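Local atomic coordinates of putative protein-disulfide isomerase (Pseudomonas syringae pv. tomato, PDB entry 3GN3), a protein that is of unknown function but belongs to the DsbA family and is probably a thioredoxin-like protein-disulfide isomerase or oxidoreductase. Residues Ala85-Phe97 / Ile115-Leu127. Sequence-based numbering, arbitrary orientation.
Sequences AVMTAVASHREEF and IIARIERYSGLAL
Tyr122 is packed against Ala89, His93, Glu96 and Phe97, and its side chain can be followed outward. Its CB rests on the Ala89 methyl, 3.6 Å from Ala89 CB. A side chain this small lets segments 85-92 and 115-123 cross at 102°, their axes 8.7 Å apart at closest. With CG anti to the carbonyl carbon (chi1 -75°), the ring then lies over one face of the His93 imidazole. This is a face-to-face stack with the centroids 3.7 Å apart and the planes nearly parallel. The rotation of His93 is fixed by ND1, which donates to Ala89 O in the plane of both imidazole and carbonyl, an oxygen that also accepts from His93 N. On the ring edge, Tyr122 CD2 meets Phe97 CZ at 3.9 Å. At the tip, Tyr122 OH is modelled 2.4 Å from Glu96 OE1, too short to be trusted in detail; a hydrogen bond from the tyrosine is the likely reading.

Phe97 and Arg118 run alongside each other, pointing opposite ways. The arginine suits this place because its CB and CG lie against CE1 and CZ of the phenyl, while bends at chi2 and chi3 bring NH2 round to donate a hydrogen bond to Glu96 O (3.2 Å), which lies out of the guanidinium plane. Farther in, branched Ile119 serves two neighbours: CG1 touches Phe97 CE1, and CG2 crosses to Val86 CG1 at 3.5 Å. Past the end of helix 112-123, Leu127 CD1 meets Val86 CG2 tip to tip.

The contact thus joins the C-terminal end of helix 79-92 and the turn after it to helix 112-123; helix 63-73 packs on Val86, Phe97 and Ile115, while Met87 reaches strand 48-54.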
loop_
_atom_site.group_PDB
_atom_site.type_symbol
_atom_site.label_atom_id
_atom_site.label_comp_id
_atom_site.label_asym_id
_atom_site.label_seq_id
_atom_site.Cartn_x
_atom_site.Cartn_y
_atom_site.Cartn_z
ATOM N N ALA A 85 -10.153 -11.951 -26.546
ATOM C CA ALA A 85 -11.014 -13.083 -26.896
ATOM C C ALA A 85 -11.264 -14.014 -25.693
ATOM O O ALA A 85 -12.428 -14.361 -25.388
ATOM C CB ALA A 85 -10.430 -13.846 -28.063
ATOM N N VAL A 86 -10.187 -14.395 -24.990
ATOM C CA VAL A 86 -10.318 -15.256 -23.794
ATOM C C VAL A 86 -11.140 -14.594 -22.672
ATOM O O VAL A 86 -12.038 -15.244 -22.102
ATOM C CB VAL A 86 -8.943 -15.798 -23.241
ATOM C CG1 VAL A 86 -9.143 -16.482 -21.865
ATOM C CG2 VAL A 86 -8.284 -16.765 -24.246
ATOM N N MET A 87 -10.841 -13.323 -22.365
ATOM C CA MET A 87 -11.640 -12.557 -21.364
ATOM C C MET A 87 -13.121 -12.507 -21.767
ATOM O O MET A 87 -13.994 -12.784 -20.945
ATOM C CB MET A 87 -11.081 -11.151 -21.103
ATOM C CG MET A 87 -9.729 -11.163 -20.396
ATOM S SD MET A 87 -9.259 -9.576 -19.712
ATOM C CE MET A 87 -8.066 -8.996 -20.831
ATOM N N THR A 88 -13.385 -12.220 -23.047
ATOM C CA THR A 88 -14.753 -12.205 -23.574
ATOM C C THR A 88 -15.451 -13.554 -23.414
ATOM O O THR A 88 -16.616 -13.607 -23.007
ATOM C CB THR A 88 -14.807 -11.797 -25.066
ATOM O OG1 THR A 88 -14.134 -10.542 -25.254
ATOM C CG2 THR A 88 -16.266 -11.712 -25.552
ATOM N N ALA A 89 -14.751 -14.645 -23.732
ATOM C CA ALA A 89 -15.362 -15.978 -23.608
ATOM C C ALA A 89 -15.703 -16.308 -22.150
ATOM O O ALA A 89 -16.789 -16.852 -21.862
ATOM C CB ALA A 89 -14.473 -17.052 -24.237
ATOM N N VAL A 90 -14.793 -15.963 -21.233
ATOM C CA VAL A 90 -15.039 -16.171 -19.793
ATOM C C VAL A 90 -16.191 -15.268 -19.328
ATOM O O VAL A 90 -17.166 -15.739 -18.733
ATOM C CB VAL A 90 -13.741 -15.967 -18.935
ATOM C CG1 VAL A 90 -14.053 -15.994 -17.445
ATOM C CG2 VAL A 90 -12.703 -17.035 -19.269
ATOM N N ALA A 91 -16.082 -13.980 -19.647
ATOM C CA ALA A 91 -17.114 -12.990 -19.314
ATOM C C ALA A 91 -18.529 -13.405 -19.753
ATOM O O ALA A 91 -19.456 -13.368 -18.939
ATOM C CB ALA A 91 -16.741 -11.636 -19.877
ATOM N N SER A 92 -18.680 -13.822 -21.016
ATOM C CA SER A 92 -19.972 -14.292 -21.559
ATOM C C SER A 92 -20.550 -15.509 -20.867
ATOM O O SER A 92 -21.761 -15.667 -20.811
ATOM C CB SER A 92 -19.834 -14.646 -23.023
ATOM O OG SER A 92 -19.297 -13.561 -23.734
ATOM N N HIS A 93 -19.682 -16.389 -20.382
ATOM C CA HIS A 93 -20.115 -17.591 -19.671
ATOM C C HIS A 93 -19.585 -17.554 -18.232
ATOM O O HIS A 93 -19.096 -18.562 -17.714
ATOM C CB HIS A 93 -19.593 -18.832 -20.393
ATOM C CG HIS A 93 -20.054 -18.947 -21.814
ATOM N ND1 HIS A 93 -19.349 -18.407 -22.870
ATOM C CD2 HIS A 93 -21.146 -19.546 -22.351
ATOM C CE1 HIS A 93 -19.982 -18.681 -23.998
ATOM N NE2 HIS A 93 -21.073 -19.372 -23.710
ATOM N N ARG A 94 -19.682 -16.385 -17.601
ATOM C CA ARG A 94 -19.065 -16.137 -16.308
ATOM C C ARG A 94 -19.428 -17.208 -15.297
ATOM O O ARG A 94 -18.557 -17.842 -14.674
ATOM C CB ARG A 94 -19.457 -14.759 -15.781
ATOM C CG ARG A 94 -18.565 -14.296 -14.667
ATOM C CD ARG A 94 -19.219 -13.243 -13.823
ATOM N NE ARG A 94 -20.456 -13.735 -13.232
ATOM C CZ ARG A 94 -20.526 -14.513 -12.158
ATOM N NH1 ARG A 94 -19.430 -14.905 -11.536
ATOM N NH2 ARG A 94 -21.700 -14.910 -11.718
ATOM N N GLU A 95 -20.722 -17.436 -15.166
ATOM C CA GLU A 95 -21.208 -18.355 -14.184
ATOM C C GLU A 95 -20.562 -19.735 -14.302
ATOM O O GLU A 95 -20.309 -20.384 -13.296
ATOM C CB GLU A 95 -22.695 -18.451 -14.313
ATOM C CG GLU A 95 -23.329 -18.982 -13.085
ATOM C CD GLU A 95 -24.794 -18.659 -13.057
ATOM O OE1 GLU A 95 -25.180 -17.849 -12.179
ATOM O OE2 GLU A 95 -25.547 -19.186 -13.925
ATOM N N GLU A 96 -20.283 -20.174 -15.526
ATOM C CA GLU A 96 -19.706 -21.497 -15.762
ATOM C C GLU A 96 -18.249 -21.611 -15.339
ATOM O O GLU A 96 -17.686 -22.699 -15.346
ATOM C CB GLU A 96 -19.768 -21.839 -17.240
ATOM C CG GLU A 96 -21.129 -22.219 -17.776
ATOM C CD GLU A 96 -21.128 -22.134 -19.299
ATOM O OE1 GLU A 96 -20.344 -22.883 -19.938
ATOM O OE2 GLU A 96 -21.883 -21.288 -19.844
ATOM N N PHE A 97 -17.621 -20.486 -15.032
ATOM C CA PHE A 97 -16.239 -20.499 -14.597
ATOM C C PHE A 97 -16.134 -20.045 -13.134
ATOM O O PHE A 97 -15.089 -19.567 -12.699
ATOM C CB PHE A 97 -15.406 -19.595 -15.491
ATOM C CG PHE A 97 -15.263 -20.085 -16.899
ATOM C CD1 PHE A 97 -14.337 -21.084 -17.215
ATOM C CD2 PHE A 97 -16.026 -19.516 -17.929
ATOM C CE1 PHE A 97 -14.181 -21.532 -18.527
ATOM C CE2 PHE A 97 -15.881 -19.944 -19.249
ATOM C CZ PHE A 97 -14.951 -20.958 -19.552
ATOM N N ILE A 115 -11.255 -26.653 -17.389
ATOM C CA ILE A 115 -11.333 -25.196 -17.515
ATOM C C ILE A 115 -10.595 -24.699 -18.763
ATOM O O ILE A 115 -11.119 -23.873 -19.516
ATOM C CB ILE A 115 -10.824 -24.499 -16.211
ATOM C CG1 ILE A 115 -11.725 -24.850 -15.010
ATOM C CG2 ILE A 115 -10.677 -22.986 -16.376
ATOM C CD1 ILE A 115 -13.233 -24.851 -15.273
ATOM N N ILE A 116 -9.397 -25.222 -19.001
ATOM C CA ILE A 116 -8.641 -24.822 -20.189
ATOM C C ILE A 116 -9.344 -25.203 -21.497
ATOM O O ILE A 116 -9.446 -24.384 -22.416
ATOM C CB ILE A 116 -7.216 -25.376 -20.193
ATOM C CG1 ILE A 116 -6.431 -24.782 -19.023
ATOM C CG2 ILE A 116 -6.526 -25.072 -21.537
ATOM C CD1 ILE A 116 -5.033 -25.377 -18.856
ATOM N N ALA A 117 -9.820 -26.446 -21.566
ATOM C CA ALA A 117 -10.588 -26.949 -22.710
ATOM C C ALA A 117 -11.839 -26.083 -22.974
ATOM O O ALA A 117 -12.113 -25.704 -24.116
ATOM C CB ALA A 117 -10.968 -28.415 -22.479
ATOM N N ARG A 118 -12.556 -25.764 -21.890
ATOM C CA ARG A 118 -13.744 -24.907 -21.890
ATOM C C ARG A 118 -13.490 -23.505 -22.485
ATOM O O ARG A 118 -14.256 -23.020 -23.331
ATOM C CB ARG A 118 -14.268 -24.785 -20.462
ATOM C CG ARG A 118 -15.669 -24.227 -20.351
ATOM C CD ARG A 118 -16.607 -25.281 -19.880
ATOM N NE ARG A 118 -16.968 -25.145 -18.472
ATOM C CZ ARG A 118 -16.523 -25.917 -17.487
ATOM N NH1 ARG A 118 -15.661 -26.887 -17.725
ATOM N NH2 ARG A 118 -16.937 -25.714 -16.252
ATOM N N ILE A 119 -12.413 -22.860 -22.051
ATOM C CA ILE A 119 -12.019 -21.570 -22.611
ATOM C C ILE A 119 -11.596 -21.713 -24.075
ATOM O O ILE A 119 -11.868 -20.836 -24.907
ATOM C CB ILE A 119 -10.881 -20.932 -21.784
ATOM C CG1 ILE A 119 -11.361 -20.648 -20.353
ATOM C CG2 ILE A 119 -10.321 -19.696 -22.490
ATOM C CD1 ILE A 119 -10.282 -20.107 -19.442
ATOM N N GLU A 120 -10.928 -22.818 -24.397
ATOM C CA GLU A 120 -10.558 -23.101 -25.780
ATOM C C GLU A 120 -11.780 -23.200 -26.686
ATOM O O GLU A 120 -11.822 -22.537 -27.723
ATOM C CB GLU A 120 -9.710 -24.359 -25.867
ATOM C CG GLU A 120 -8.255 -24.113 -25.525
ATOM C CD GLU A 120 -7.481 -25.391 -25.401
ATOM O OE1 GLU A 120 -6.238 -25.348 -25.562
ATOM O OE2 GLU A 120 -8.131 -26.431 -25.145
ATOM N N ARG A 121 -12.771 -23.987 -26.267
ATOM C CA ARG A 121 -14.048 -24.115 -26.975
ATOM C C ARG A 121 -14.643 -22.753 -27.316
ATOM O O ARG A 121 -14.831 -22.404 -28.497
ATOM C CB ARG A 121 -15.066 -24.829 -26.094
ATOM C CG ARG A 121 -15.722 -26.006 -26.736
ATOM C CD ARG A 121 -15.110 -27.264 -26.161
ATOM N NE ARG A 121 -15.563 -27.447 -24.779
ATOM C CZ ARG A 121 -15.047 -28.308 -23.904
ATOM N NH1 ARG A 121 -14.027 -29.095 -24.246
ATOM N NH2 ARG A 121 -15.557 -28.373 -22.681
ATOM N N TYR A 122 -14.898 -21.988 -26.251
ATOM C CA TYR A 122 -15.634 -20.743 -26.284
ATOM C C TYR A 122 -14.906 -19.611 -26.979
ATOM O O TYR A 122 -15.540 -18.738 -27.575
ATOM C CB TYR A 122 -15.938 -20.329 -24.858
ATOM C CG TYR A 122 -17.029 -21.119 -24.183
ATOM C CD1 TYR A 122 -18.040 -21.736 -24.922
ATOM C CD2 TYR A 122 -17.077 -21.208 -22.793
ATOM C CE1 TYR A 122 -19.051 -22.414 -24.297
ATOM C CE2 TYR A 122 -18.082 -21.886 -22.160
ATOM C CZ TYR A 122 -19.060 -22.486 -22.919
ATOM O OH TYR A 122 -20.044 -23.176 -22.283
ATOM N N SER A 123 -13.580 -19.597 -26.889
ATOM C CA SER A 123 -12.807 -18.558 -27.558
ATOM C C SER A 123 -12.350 -19.009 -28.946
ATOM O O SER A 123 -11.893 -18.187 -29.745
ATOM C CB SER A 123 -11.591 -18.141 -26.710
ATOM O OG SER A 123 -10.570 -19.126 -26.734
ATOM N N GLY A 124 -12.440 -20.315 -29.212
ATOM C CA GLY A 124 -11.833 -20.906 -30.406
ATOM C C GLY A 124 -10.324 -20.702 -30.517
ATOM O O GLY A 124 -9.784 -20.573 -31.623
ATOM N N LEU A 125 -9.634 -20.663 -29.380
ATOM C CA LEU A 125 -8.165 -20.564 -29.395
ATOM C C LEU A 125 -7.532 -21.806 -28.768
ATOM O O LEU A 125 -8.125 -22.446 -27.894
ATOM C CB LEU A 125 -7.682 -19.323 -28.653
ATOM C CG LEU A 125 -7.836 -17.937 -29.257
ATOM C CD1 LEU A 125 -7.573 -16.871 -28.178
ATOM C CD2 LEU A 125 -6.909 -17.745 -30.436
ATOM N N ALA A 126 -6.333 -22.142 -29.228
ATOM C CA ALA A 126 -5.591 -23.270 -28.688
ATOM C C ALA A 126 -4.650 -22.701 -27.625
ATOM O O ALA A 126 -3.789 -21.872 -27.925
ATOM C CB ALA A 126 -4.821 -23.965 -29.794
ATOM N N LEU A 127 -4.828 -23.131 -26.380
ATOM C CA LEU A 127 -4.147 -22.482 -25.256
ATOM C C LEU A 127 -3.204 -23.386 -24.469
ATOM O O LEU A 127 -2.168 -22.911 -23.978
ATOM C CB LEU A 127 -5.168 -21.852 -24.306
ATOM C CG LEU A 127 -6.019 -20.737 -24.898
ATOM C CD1 LEU A 127 -7.199 -20.450 -23.992
ATOM C CD2 LEU A 127 -5.195 -19.477 -25.175
#